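Local coordinates for protein CurM Sulfotransferase (Moorea producta, PDB 4GBM) that probably transfers a sulfuryl group from the donor PAPS to a hydroxyl group of a polyketide intermediate during curacin biosynthesis, at residues F69-M72 with K73-Q76; P189-V192 with A193-V196; S200-N203 with I204-L208; V225-P228 with Q229-L232; I267-N271 with F272-N276. The protein carries 2 engineered substitutions. All coordinates share one frame; numbering follows the deposited sequence.

Contact 1: residues F69-M72 with K73-Q76; sequences FNTM and KERQ. With SO4 (sulfate ion), chain Q.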
# COMPACT_ATOMS: atom_id res chain seq x y z
N PHE A 69 -10.66 10.69 -2.66
CA PHE A 69 -11.76 11.41 -3.33
C PHE A 69 -13.08 11.36 -2.57
O PHE A 69 -13.33 10.41 -1.82
CB PHE A 69 -11.96 10.87 -4.74
CG PHE A 69 -10.70 10.85 -5.56
CD1 PHE A 69 -10.17 12.04 -6.08
CD2 PHE A 69 -10.02 9.66 -5.78
CE1 PHE A 69 -9.00 12.02 -6.82
CE2 PHE A 69 -8.85 9.64 -6.53
CZ PHE A 69 -8.34 10.83 -7.05
N ASN A 70 -13.92 12.37 -2.76
CA ASN A 70 -15.24 12.38 -2.13
C ASN A 70 -16.32 11.69 -2.95
O ASN A 70 -17.20 11.04 -2.40
CB ASN A 70 -15.67 13.81 -1.78
CG ASN A 70 -14.84 14.42 -0.67
OD1 ASN A 70 -14.50 13.76 0.31
ND2 ASN A 70 -14.50 15.70 -0.82
N THR A 71 -16.25 11.84 -4.27
CA THR A 71 -17.26 11.29 -5.18
C THR A 71 -16.62 10.62 -6.38
O THR A 71 -15.47 10.90 -6.72
CB THR A 71 -18.21 12.38 -5.71
OG1 THR A 71 -17.48 13.27 -6.56
CG2 THR A 71 -18.88 13.15 -4.58
N MET A 72 -17.36 9.73 -7.04
CA MET A 72 -16.84 9.00 -8.19
C MET A 72 -16.56 9.87 -9.42
O MET A 72 -15.66 9.55 -10.20
CB MET A 72 -17.75 7.82 -8.55
CG MET A 72 -17.67 6.68 -7.55
SD MET A 72 -16.02 5.93 -7.44
CE MET A 72 -16.03 4.87 -8.89
N LYS A 73 -17.31 10.96 -9.59
CA LYS A 73 -17.03 11.92 -10.67
C LYS A 73 -15.72 12.67 -10.42
O LYS A 73 -14.94 12.88 -11.35
CB LYS A 73 -18.18 12.91 -10.86
CG LYS A 73 -19.15 12.48 -11.94
CD LYS A 73 -20.04 13.63 -12.39
CE LYS A 73 -20.85 13.26 -13.62
NZ LYS A 73 -21.80 12.14 -13.36
N GLU A 74 -15.49 13.08 -9.17
CA GLU A 74 -14.22 13.69 -8.77
C GLU A 74 -13.06 12.76 -9.10
O GLU A 74 -12.06 13.18 -9.69
CB GLU A 74 -14.20 13.99 -7.27
CG GLU A 74 -14.88 15.28 -6.85
CD GLU A 74 -14.66 15.57 -5.37
OE1 GLU A 74 -15.38 16.42 -4.82
OE2 GLU A 74 -13.77 14.93 -4.75
N ARG A 75 -13.21 11.49 -8.71
CA ARG A 75 -12.20 10.47 -8.97
C ARG A 75 -11.93 10.29 -10.47
O ARG A 75 -10.77 10.27 -10.88
CB ARG A 75 -12.63 9.14 -8.35
CG ARG A 75 -11.65 8.00 -8.57
CD ARG A 75 -12.20 6.70 -8.02
NE ARG A 75 -11.27 5.59 -8.17
CZ ARG A 75 -11.22 4.77 -9.23
NH1 ARG A 75 -12.05 4.94 -10.26
NH2 ARG A 75 -10.34 3.79 -9.26
N GLN A 76 -12.98 10.18 -11.27
CA GLN A 76 -12.85 10.01 -12.72
C GLN A 76 -12.10 11.19 -13.35
O GLN A 76 -11.25 10.99 -14.21
CB GLN A 76 -14.23 9.84 -13.37
CG GLN A 76 -14.21 9.36 -14.82
CD GLN A 76 -13.92 10.47 -15.82
OE1 GLN A 76 -14.48 11.56 -15.73
NE2 GLN A 76 -13.06 10.18 -16.79
S SO4 Q . -10.60 1.64 -12.73
O1 SO4 Q . -11.40 2.15 -11.62
O2 SO4 Q . -9.48 2.55 -12.92
O3 SO4 Q . -10.08 0.32 -12.39
O4 SO4 Q . -11.45 1.62 -13.91
O HOH W 1 -14.12 6.96 -10.76

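Contact 2: residues P189-V192 with A193-V196; sequences PYRV and AEQV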
# COMPACT_ATOMS: atom_id res chain seq x y z
N PRO A 189 17.55 14.38 -7.03
CA PRO A 189 16.71 13.17 -6.92
C PRO A 189 16.85 12.46 -5.58
O PRO A 189 15.87 11.93 -5.04
CB PRO A 189 17.23 12.27 -8.05
CG PRO A 189 17.93 13.17 -8.98
CD PRO A 189 18.48 14.30 -8.17
N TYR A 190 18.07 12.44 -5.04
CA TYR A 190 18.33 11.79 -3.76
C TYR A 190 17.64 12.53 -2.62
O TYR A 190 17.10 11.89 -1.72
CB TYR A 190 19.83 11.66 -3.52
CG TYR A 190 20.47 10.64 -4.43
CD1 TYR A 190 20.49 9.29 -4.08
CD2 TYR A 190 21.04 11.03 -5.64
CE1 TYR A 190 21.08 8.34 -4.93
CE2 TYR A 190 21.62 10.09 -6.49
CZ TYR A 190 21.64 8.76 -6.13
OH TYR A 190 22.22 7.85 -6.98
N ARG A 191 17.65 13.86 -2.67
CA ARG A 191 16.97 14.65 -1.64
C ARG A 191 15.45 14.56 -1.78
O ARG A 191 14.74 14.54 -0.77
CB ARG A 191 17.44 16.10 -1.65
CG ARG A 191 18.90 16.27 -1.19
CD ARG A 191 19.10 15.81 0.26
NE ARG A 191 20.33 16.38 0.82
CZ ARG A 191 21.04 15.85 1.82
NH1 ARG A 191 20.67 14.70 2.39
NH2 ARG A 191 22.15 16.47 2.23
N VAL A 192 14.96 14.50 -3.02
CA VAL A 192 13.52 14.31 -3.26
C VAL A 192 13.06 12.97 -2.68
O VAL A 192 12.05 12.91 -1.97
CB VAL A 192 13.15 14.41 -4.77
CG1 VAL A 192 11.70 14.03 -5.01
CG2 VAL A 192 13.40 15.83 -5.28
N ALA A 193 13.83 11.91 -2.96
CA ALA A 193 13.54 10.58 -2.44
C ALA A 193 13.55 10.56 -0.91
O ALA A 193 12.67 9.97 -0.28
CB ALA A 193 14.53 9.54 -2.99
N GLU A 194 14.54 11.23 -0.33
CA GLU A 194 14.68 11.32 1.11
C GLU A 194 13.47 12.03 1.72
O GLU A 194 12.92 11.58 2.74
CB GLU A 194 15.96 12.07 1.47
CG GLU A 194 16.21 12.18 2.97
CD GLU A 194 17.49 12.91 3.30
OE1 GLU A 194 17.63 13.34 4.45
OE2 GLU A 194 18.36 13.04 2.41
N GLN A 195 13.05 13.13 1.10
CA GLN A 195 11.88 13.88 1.58
C GLN A 195 10.62 13.02 1.52
O GLN A 195 9.78 13.08 2.42
CB GLN A 195 11.71 15.17 0.78
CG GLN A 195 10.50 16.00 1.19
CD GLN A 195 10.42 17.31 0.42
OE1 GLN A 195 11.24 18.21 0.61
NE2 GLN A 195 9.41 17.43 -0.43
N VAL A 196 10.47 12.21 0.47
CA VAL A 196 9.31 11.32 0.37
C VAL A 196 9.30 10.30 1.52
O VAL A 196 8.27 10.11 2.18
CB VAL A 196 9.22 10.63 -1.02
CG1 VAL A 196 8.16 9.55 -1.01
CG2 VAL A 196 8.90 11.65 -2.09
O HOH W 2 19.23 11.54 0.19

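Contact 3: residues S200-N203 with I204-L208; sequences SNQN and ILNFL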
# COMPACT_ATOMS: atom_id res chain seq x y z
N SER A 200 6.44 10.81 4.47
CA SER A 200 5.51 9.69 4.58
C SER A 200 5.57 9.08 5.97
O SER A 200 4.54 8.88 6.62
CB SER A 200 5.83 8.62 3.53
OG SER A 200 5.70 9.13 2.22
N ASN A 201 6.78 8.81 6.44
CA ASN A 201 6.94 8.20 7.75
C ASN A 201 6.53 9.11 8.89
O ASN A 201 5.84 8.68 9.80
CB ASN A 201 8.34 7.62 7.93
CG ASN A 201 8.48 6.30 7.24
OD1 ASN A 201 7.87 5.31 7.66
ND2 ASN A 201 9.24 6.26 6.15
N GLN A 202 6.92 10.39 8.82
CA GLN A 202 6.49 11.33 9.85
C GLN A 202 4.96 11.47 9.88
O GLN A 202 4.36 11.51 10.96
CB GLN A 202 7.16 12.69 9.70
CG GLN A 202 6.99 13.57 10.96
CD GLN A 202 7.57 12.91 12.19
OE1 GLN A 202 8.77 12.63 12.25
NE2 GLN A 202 6.73 12.66 13.19
N ASN A 203 4.33 11.53 8.70
CA ASN A 203 2.87 11.62 8.62
C ASN A 203 2.20 10.40 9.26
O ASN A 203 1.22 10.54 10.00
CB ASN A 203 2.39 11.79 7.18
CG ASN A 203 2.68 13.17 6.59
OD1 ASN A 203 2.61 13.35 5.36
ND2 ASN A 203 3.00 14.14 7.43
N ILE A 204 2.73 9.21 8.98
CA ILE A 204 2.18 7.99 9.59
C ILE A 204 2.37 7.99 11.10
O ILE A 204 1.43 7.70 11.85
CB ILE A 204 2.79 6.72 8.98
CG1 ILE A 204 2.43 6.61 7.50
CG2 ILE A 204 2.23 5.49 9.71
CD1 ILE A 204 3.31 5.64 6.73
N LEU A 205 3.57 8.32 11.55
CA LEU A 205 3.85 8.41 12.98
C LEU A 205 2.90 9.37 13.69
O LEU A 205 2.34 9.03 14.74
CB LEU A 205 5.31 8.82 13.22
CG LEU A 205 6.33 7.73 12.86
CD1 LEU A 205 7.73 8.33 12.71
CD2 LEU A 205 6.31 6.64 13.92
N ASN A 206 2.71 10.55 13.10
CA ASN A 206 1.80 11.55 13.66
C ASN A 206 0.36 11.04 13.73
O ASN A 206 -0.32 11.21 14.74
CB ASN A 206 1.85 12.85 12.86
CG ASN A 206 3.17 13.60 13.05
OD1 ASN A 206 3.96 13.29 13.92
ND2 ASN A 206 3.39 14.60 12.20
N PHE A 207 -0.10 10.42 12.64
CA PHE A 207 -1.45 9.90 12.55
C PHE A 207 -1.70 8.78 13.57
O PHE A 207 -2.67 8.80 14.33
CB PHE A 207 -1.69 9.42 11.12
CG PHE A 207 -2.95 8.63 10.92
CD1 PHE A 207 -4.20 9.25 10.96
CD2 PHE A 207 -2.88 7.27 10.64
CE1 PHE A 207 -5.36 8.53 10.76
CE2 PHE A 207 -4.04 6.53 10.43
CZ PHE A 207 -5.29 7.16 10.49
N LEU A 208 -0.78 7.82 13.61
CA LEU A 208 -0.94 6.67 14.48
C LEU A 208 -0.79 7.01 15.96
O LEU A 208 -1.34 6.30 16.82
CB LEU A 208 0.02 5.54 14.08
CG LEU A 208 -0.25 4.89 12.72
CD1 LEU A 208 0.76 3.80 12.48
CD2 LEU A 208 -1.67 4.33 12.61

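Contact 4: residues V225-P228 with Q229-L232; sequences VKKP and QQVL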
# COMPACT_ATOMS: atom_id res chain seq x y z
N VAL A 225 10.92 -10.06 4.90
CA VAL A 225 11.54 -10.92 3.88
C VAL A 225 12.55 -11.93 4.45
O VAL A 225 12.79 -12.97 3.83
CB VAL A 225 12.12 -10.11 2.69
CG1 VAL A 225 11.03 -9.24 2.06
CG2 VAL A 225 13.32 -9.25 3.12
N LYS A 226 13.12 -11.63 5.61
CA LYS A 226 14.05 -12.57 6.28
C LYS A 226 13.35 -13.62 7.14
O LYS A 226 13.83 -14.76 7.24
CB LYS A 226 15.06 -11.82 7.14
CG LYS A 226 16.13 -11.08 6.35
CD LYS A 226 17.03 -10.31 7.30
CE LYS A 226 18.44 -10.21 6.78
NZ LYS A 226 19.34 -9.67 7.85
N LYS A 227 12.25 -13.23 7.77
CA LYS A 227 11.49 -14.11 8.67
C LYS A 227 9.98 -14.00 8.38
O LYS A 227 9.20 -13.65 9.28
CB LYS A 227 11.76 -13.74 10.13
CG LYS A 227 13.22 -13.88 10.58
CD LYS A 227 13.36 -13.59 12.08
CE LYS A 227 13.00 -12.15 12.42
NZ LYS A 227 12.99 -11.91 13.89
N PRO A 228 9.56 -14.30 7.14
CA PRO A 228 8.15 -14.11 6.81
C PRO A 228 7.19 -14.93 7.68
O PRO A 228 6.12 -14.43 8.01
CB PRO A 228 8.06 -14.53 5.33
CG PRO A 228 9.28 -15.37 5.10
CD PRO A 228 10.34 -14.81 5.99
N GLN A 229 7.57 -16.14 8.08
CA GLN A 229 6.71 -16.96 8.93
C GLN A 229 6.37 -16.25 10.25
O GLN A 229 5.21 -16.14 10.62
CB GLN A 229 7.34 -18.32 9.23
CG GLN A 229 6.49 -19.18 10.15
CD GLN A 229 7.28 -20.27 10.86
OE1 GLN A 229 8.40 -20.60 10.48
NE2 GLN A 229 6.68 -20.84 11.90
N GLN A 230 7.41 -15.76 10.93
CA GLN A 230 7.24 -15.06 12.21
C GLN A 230 6.44 -13.77 12.04
O GLN A 230 5.52 -13.50 12.81
CB GLN A 230 8.60 -14.78 12.85
CG GLN A 230 8.54 -13.98 14.15
CD GLN A 230 9.92 -13.61 14.67
OE1 GLN A 230 10.37 -12.48 14.48
NE2 GLN A 230 10.59 -14.55 15.32
N VAL A 231 6.79 -12.98 11.02
CA VAL A 231 6.10 -11.72 10.78
C VAL A 231 4.62 -11.94 10.49
O VAL A 231 3.76 -11.28 11.06
CB VAL A 231 6.77 -10.91 9.65
CG1 VAL A 231 5.91 -9.73 9.21
CG2 VAL A 231 8.15 -10.45 10.09
N LEU A 232 4.34 -12.90 9.61
CA LEU A 232 2.96 -13.15 9.19
C LEU A 232 2.13 -13.80 10.30
O LEU A 232 0.94 -13.53 10.41
CB LEU A 232 2.92 -13.97 7.89
CG LEU A 232 3.36 -13.22 6.63
CD1 LEU A 232 3.76 -14.22 5.55
CD2 LEU A 232 2.27 -12.29 6.15

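Contact 5: residues I267-N271 with F272-N276; sequences ISDPN and FLKHN. With ZN (zinc ion), chain C; ZN (zinc ion), chain D; A3P (adenosine-3'-5'-diphosphate), chain G.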
# COMPACT_ATOMS: atom_id res chain seq x y z
N ILE A 267 1.57 3.91 -9.94
CA ILE A 267 2.55 5.00 -9.93
C ILE A 267 3.95 4.62 -10.38
O ILE A 267 4.65 5.43 -10.99
CB ILE A 267 2.62 5.71 -8.56
CG1 ILE A 267 3.05 4.75 -7.44
CG2 ILE A 267 1.27 6.35 -8.23
CD1 ILE A 267 3.63 5.43 -6.21
N SER A 268 4.37 3.39 -10.08
CA SER A 268 5.64 2.87 -10.57
C SER A 268 5.51 1.36 -10.70
O SER A 268 4.40 0.83 -10.65
CB SER A 268 6.79 3.23 -9.63
OG SER A 268 8.04 2.92 -10.22
N ASP A 269 6.64 0.69 -10.89
CA ASP A 269 6.68 -0.77 -10.96
C ASP A 269 7.24 -1.29 -9.64
O ASP A 269 8.38 -0.97 -9.30
CB ASP A 269 7.56 -1.22 -12.14
CG ASP A 269 7.41 -2.70 -12.47
OD1 ASP A 269 6.84 -3.45 -11.65
OD2 ASP A 269 7.86 -3.12 -13.57
N PRO A 270 6.45 -2.09 -8.90
CA PRO A 270 6.97 -2.65 -7.64
C PRO A 270 7.99 -3.76 -7.86
O PRO A 270 8.62 -4.22 -6.91
CB PRO A 270 5.72 -3.19 -6.94
CG PRO A 270 4.76 -3.47 -8.04
CD PRO A 270 5.03 -2.44 -9.11
N ASN A 271 8.13 -4.20 -9.12
CA ASN A 271 9.11 -5.21 -9.53
C ASN A 271 8.86 -6.58 -8.91
O ASN A 271 9.75 -7.43 -8.86
CB ASN A 271 10.55 -4.73 -9.26
CG ASN A 271 10.91 -3.49 -10.06
OD1 ASN A 271 10.51 -3.34 -11.22
ND2 ASN A 271 11.66 -2.59 -9.43
N PHE A 272 7.62 -6.78 -8.47
CA PHE A 272 7.20 -8.04 -7.86
C PHE A 272 7.42 -9.20 -8.83
O PHE A 272 7.91 -10.27 -8.43
CB PHE A 272 5.74 -7.93 -7.40
CG PHE A 272 5.17 -9.22 -6.90
CD1 PHE A 272 5.51 -9.70 -5.63
CD2 PHE A 272 4.29 -9.97 -7.69
CE1 PHE A 272 4.99 -10.91 -5.17
CE2 PHE A 272 3.78 -11.17 -7.23
CZ PHE A 272 4.13 -11.64 -5.96
N LEU A 273 7.11 -9.00 -10.11
CA LEU A 273 7.24 -10.07 -11.09
C LEU A 273 8.67 -10.23 -11.64
O LEU A 273 8.90 -11.02 -12.56
CB LEU A 273 6.20 -9.92 -12.21
CG LEU A 273 4.74 -10.02 -11.75
CD1 LEU A 273 3.80 -9.77 -12.92
CD2 LEU A 273 4.41 -11.35 -11.06
N LYS A 274 9.62 -9.48 -11.08
CA LYS A 274 11.04 -9.72 -11.36
C LYS A 274 11.66 -10.69 -10.35
O LYS A 274 12.86 -11.00 -10.42
CB LYS A 274 11.83 -8.41 -11.42
CG LYS A 274 11.49 -7.58 -12.66
CD LYS A 274 12.28 -6.29 -12.70
CE LYS A 274 11.84 -5.40 -13.86
NZ LYS A 274 10.48 -4.84 -13.65
N HIS A 275 10.83 -11.18 -9.43
CA HIS A 275 11.24 -12.20 -8.47
C HIS A 275 10.31 -13.40 -8.58
O HIS A 275 9.28 -13.34 -9.26
CB HIS A 275 11.21 -11.61 -7.05
CG HIS A 275 12.07 -10.39 -6.90
ND1 HIS A 275 13.42 -10.46 -6.63
CD2 HIS A 275 11.79 -9.07 -7.03
CE1 HIS A 275 13.93 -9.24 -6.58
NE2 HIS A 275 12.96 -8.38 -6.82
N ASN A 276 10.68 -14.51 -7.94
CA ASN A 276 9.82 -15.69 -7.94
C ASN A 276 9.67 -16.34 -6.56
O ASN A 276 9.11 -17.43 -6.44
CB ASN A 276 10.28 -16.72 -8.99
CG ASN A 276 11.62 -17.34 -8.67
OD1 ASN A 276 12.25 -16.99 -7.66
ND2 ASN A 276 12.07 -18.26 -9.52
ZN ZN C . 6.29 -5.26 -12.32
ZN ZN D . 14.72 -12.09 -6.31
P1 A3P G . 12.96 -2.49 -5.98
O1P A3P G . 13.08 -1.13 -6.62
O2P A3P G . 12.48 -3.56 -6.93
O3P A3P G . 14.15 -2.86 -5.15
P2 A3P G . 6.47 -1.19 -3.10
O4P A3P G . 6.10 -0.62 -1.77
O5P A3P G . 6.67 -0.19 -4.21
O6P A3P G . 5.60 -2.35 -3.50
O5' A3P G . 7.95 -1.80 -2.89
C5' A3P G . 8.70 -2.23 -4.03
C4' A3P G . 9.91 -2.97 -3.49
O4' A3P G . 9.47 -4.22 -2.94
C3' A3P G . 10.88 -3.37 -4.59
O3' A3P G . 11.74 -2.28 -4.92
C2' A3P G . 11.58 -4.55 -3.93
O2' A3P G . 12.71 -4.12 -3.17
C1' A3P G . 10.55 -5.14 -2.98
N9 A3P G . 10.05 -6.44 -3.50
C8 A3P G . 9.23 -6.66 -4.55
N7 A3P G . 9.02 -7.98 -4.75
C5 A3P G . 9.72 -8.63 -3.80
C6 A3P G . 9.95 -10.05 -3.41
N6 A3P G . 9.35 -11.05 -4.10
N1 A3P G . 10.76 -10.28 -2.35
C2 A3P G . 11.35 -9.29 -1.64
N3 A3P G . 11.18 -7.98 -1.94
C4 A3P G . 10.39 -7.62 -2.98

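Contact 1: residues F69-M72 with K73-Q76
F69 lies with one ring face against R75: the CA of R75 stands 3.8 Å from the F69 ring centroid and 13° off its normal, a CH-pi contact. The R75 side chain then runs on past the ring, with its CG 3.6 Å from F69 CD2. It does so because CG is anti to the backbone N (chi1 179°) and the chain stays extended to NE, which carries the guanidinium well beyond the phenyl group. M72 travels beside it, pointing the same way, with SD 3.9 Å from R75 CD. Here the chain enters helix 72-78, with T71 at the N-cap: its OG1 accepts from E74 N at 3.3 Å. The reciprocal bond of a capping box is not made; E74 OE2 accepts from N70 N instead, at 3.2 Å and from above the carboxylate plane. T71 N is left buried without a partner. E74 CG passes close to the hydroxyl that caps its own amide, 3.3 Å from T71 OG1. At its far end the R75 guanidinium is gripped from several directions. NE and NH2 donate to the carbonyls of H65 and L64, a water joins NH1 to M72 O, and a sulfate, probably from the crystallisation liquor, meets the guanidinium edge in plane, O1 of the sulfate lying 3.1 Å from R75 NH2 and also bonded to NH1.

Contact 2: residues P189-V192 with A193-V196
P189 O accepts from A193 N at 2.9 Å, and the same i to i+4 pattern repeats from Y190 to E194, R191 to Q195 and V192 to V196. These four bonds, all between 2.9 and 3.0 Å with phi and psi in the helical range throughout, identify one unbroken alpha-helix. On this backbone R191 and E194, three residues apart, lie side by side and point the same way. NH1 of R191 meets OE2 of E194 at 2.8 Å, a salt bridge in which OE2 uses its syn lone pair and sits nearly in the guanidinium plane, although the two flat groups are turned 61° from each other. The two chains differ in shape: R191 bends at chi2 (-62°), curling its end back toward the helix, whereas E194 is extended from CA outward. Each charged group has further partners. R191 NH1 also donates to P294 O, and OE1 of E194 bonds T299 OG1 and K296 N, so both oxygens of this buried carboxylate are engaged. A water donates to E194 OE2 at 2.8 Å and, weakly, to Y190 O. A193 turns its methyl group to I170, F173 and V174 of helix 166-175. With P189 in the first turn, where its missing N-H costs no helical bond, this is the N-terminal beginning of helix 189-208, stapled by an i to i+3 salt bridge, in the sulfotransferase fold.

Contact 3: residues S200-N203 with I204-L208
I204, N203 and Q202 give most to this contact, each in a different way. I204 folds back along the preceding turn: its CG1, anti to the carbonyl carbon (chi1 -64°), comes within 3.2 Å of S200 O, and CD1 follows at 3.5 Å from the same oxygen. That oxygen also accepts I204 N at 3.0 Å, so one carbonyl is bonded by the amide and shielded by the side chain of a single residue. N203 contributes through its backbone, its O taking F207 N at 3.0 Å, while its OD1 turns instead to the ammonium of K199. Q202 bends at chi2 (59°) and reaches one turn on, where its NE2 donates to N206 OD1 at 2.9 Å. N206 OD1 lies in the plane of the Q202 amide, but the donor stands well above the carbonyl plane of N206, the two amides being turned 43° from each other. Replacing Q202 with a leucine would probably leave N206 OD1 without this donor and its amide freer to turn. Opposite chemistry marks the I204 flank, where I204 rests on A141 and Y161, and N201 OD1 bonds the hydroxyl of Y161, in strand 158-163. The contact thus implies an amphipathic helix: an amide pair, Q202 with N206, spans a turn on the more exposed side, and the buried side, whose polar N201 and S200 are satisfied by Y161 and V196, packs on the central sheet.

Contact 4: residues V225-P228 with Q229-L232
K227 departs from helical geometry (phi -135°, psi 59°), and from there the backbone starts a new helix, with K227 O accepting V231 N at 3.0 Å in a nearly straight bond and P228 O accepting L232 N at 2.8 Å. K227 therefore has two roles: it is the first residue to leave helix 221-226 and the N-cap position of helix 228-239. P228 follows as the first helical residue, a place a proline fits well because the amide there needs no acceptor within the helix. Beside the turn, the side chains of K227 and Q230 run alongside, pointing the same way. K227 bends at chi3 (-64°), which brings its NZ to 2.7 Å from Q230 OE1; the donor is tilted from the carbonyl plane. Q230 is modelled in two conformations, so the permanence of this bond is doubtful. L232 closes over the other carbonyl. Its CB lies 3.2 Å from P228 O and its CD1 3.4 Å from that same oxygen, while CD1 also approaches P228 CB at 4.3 Å in loose apolar contact. V231 similarly sets CG2 against K227 O, at 3.5 Å. The joint follows helix 221-226, which itself comes directly after edge strand 216-220 of the parallel sheet: V231 packs back on D223 and L224 of helix 221-226, L232 rests on F243 and L248 in the loop beyond helix 228-239, and V225, in the last turn of the earlier helix, touches the bound adenosine-3'-5'-diphosphate.

Contact 5: residues I267-N271 with F272-N276
The ammonium of K274 ties a zinc ligand, D269, to the nucleotide-binding N271. K274 NZ donates to N271 OD1 at 2.9 Å and forms a salt bridge with D269 OD2 at 3.1 Å. Both partners are committed on their other side: D269 OD1 binds a zinc ion at 2.0 Å, a site that H261 shares, and N271 ND2 donates to O2P on the 3'-phosphate of adenosine-3'-5'-diphosphate at 2.8 Å. The lysine reaches the pair because its chain is extended to CE and then bends at the last torsion (chi4 70°). Within the loop, D269 OD1 also accepts N271 N, an Asx turn, and N271 itself takes a left-handed backbone conformation (phi 65°) before a short 3-10 segment at 272-274. This loop belongs to the nucleotide pocket of the sulfotransferase. P270 packs its CB near the 5'-phosphate, and F272 lies by the adenine while its ring stacks on Y251. With N271 replaced by an alanine, the 3'-phosphate would probably lose this donor and K274 NZ one partner, leaving the ammonium freer to swing from D269. The carbonyl of N271 is used as well: K274 N donates to it from above the carbonyl plane, and H275 brings the edge of its imidazole to it, CD2 lying 3.2 Å from N271 O. The ring's ND1 binds a second zinc ion, joined there by D279, while H275 CB is 3.5 Å from adenine N6.

How the contacts relate
From the N terminus the five contacts come strictly in series; each is local, and none nests within or crosses another. Contact 1 turns the loop after strand 58-59 into helix 72-78. Contacts 2 and 3 occupy one helix, 189-208, with centres about 17 Å apart: the first joins its start to helix 166-175 and the segment leading into helix 297-305, the second its end to strand 158-163. Contact 4 links helices 221-226 and 228-239, about 38 Å from contact 1 between centres and across the chain's middle. Contact 5, in the long loop before helix 297-305, lines the nucleotide pocket that V225 of contact 4 also touches.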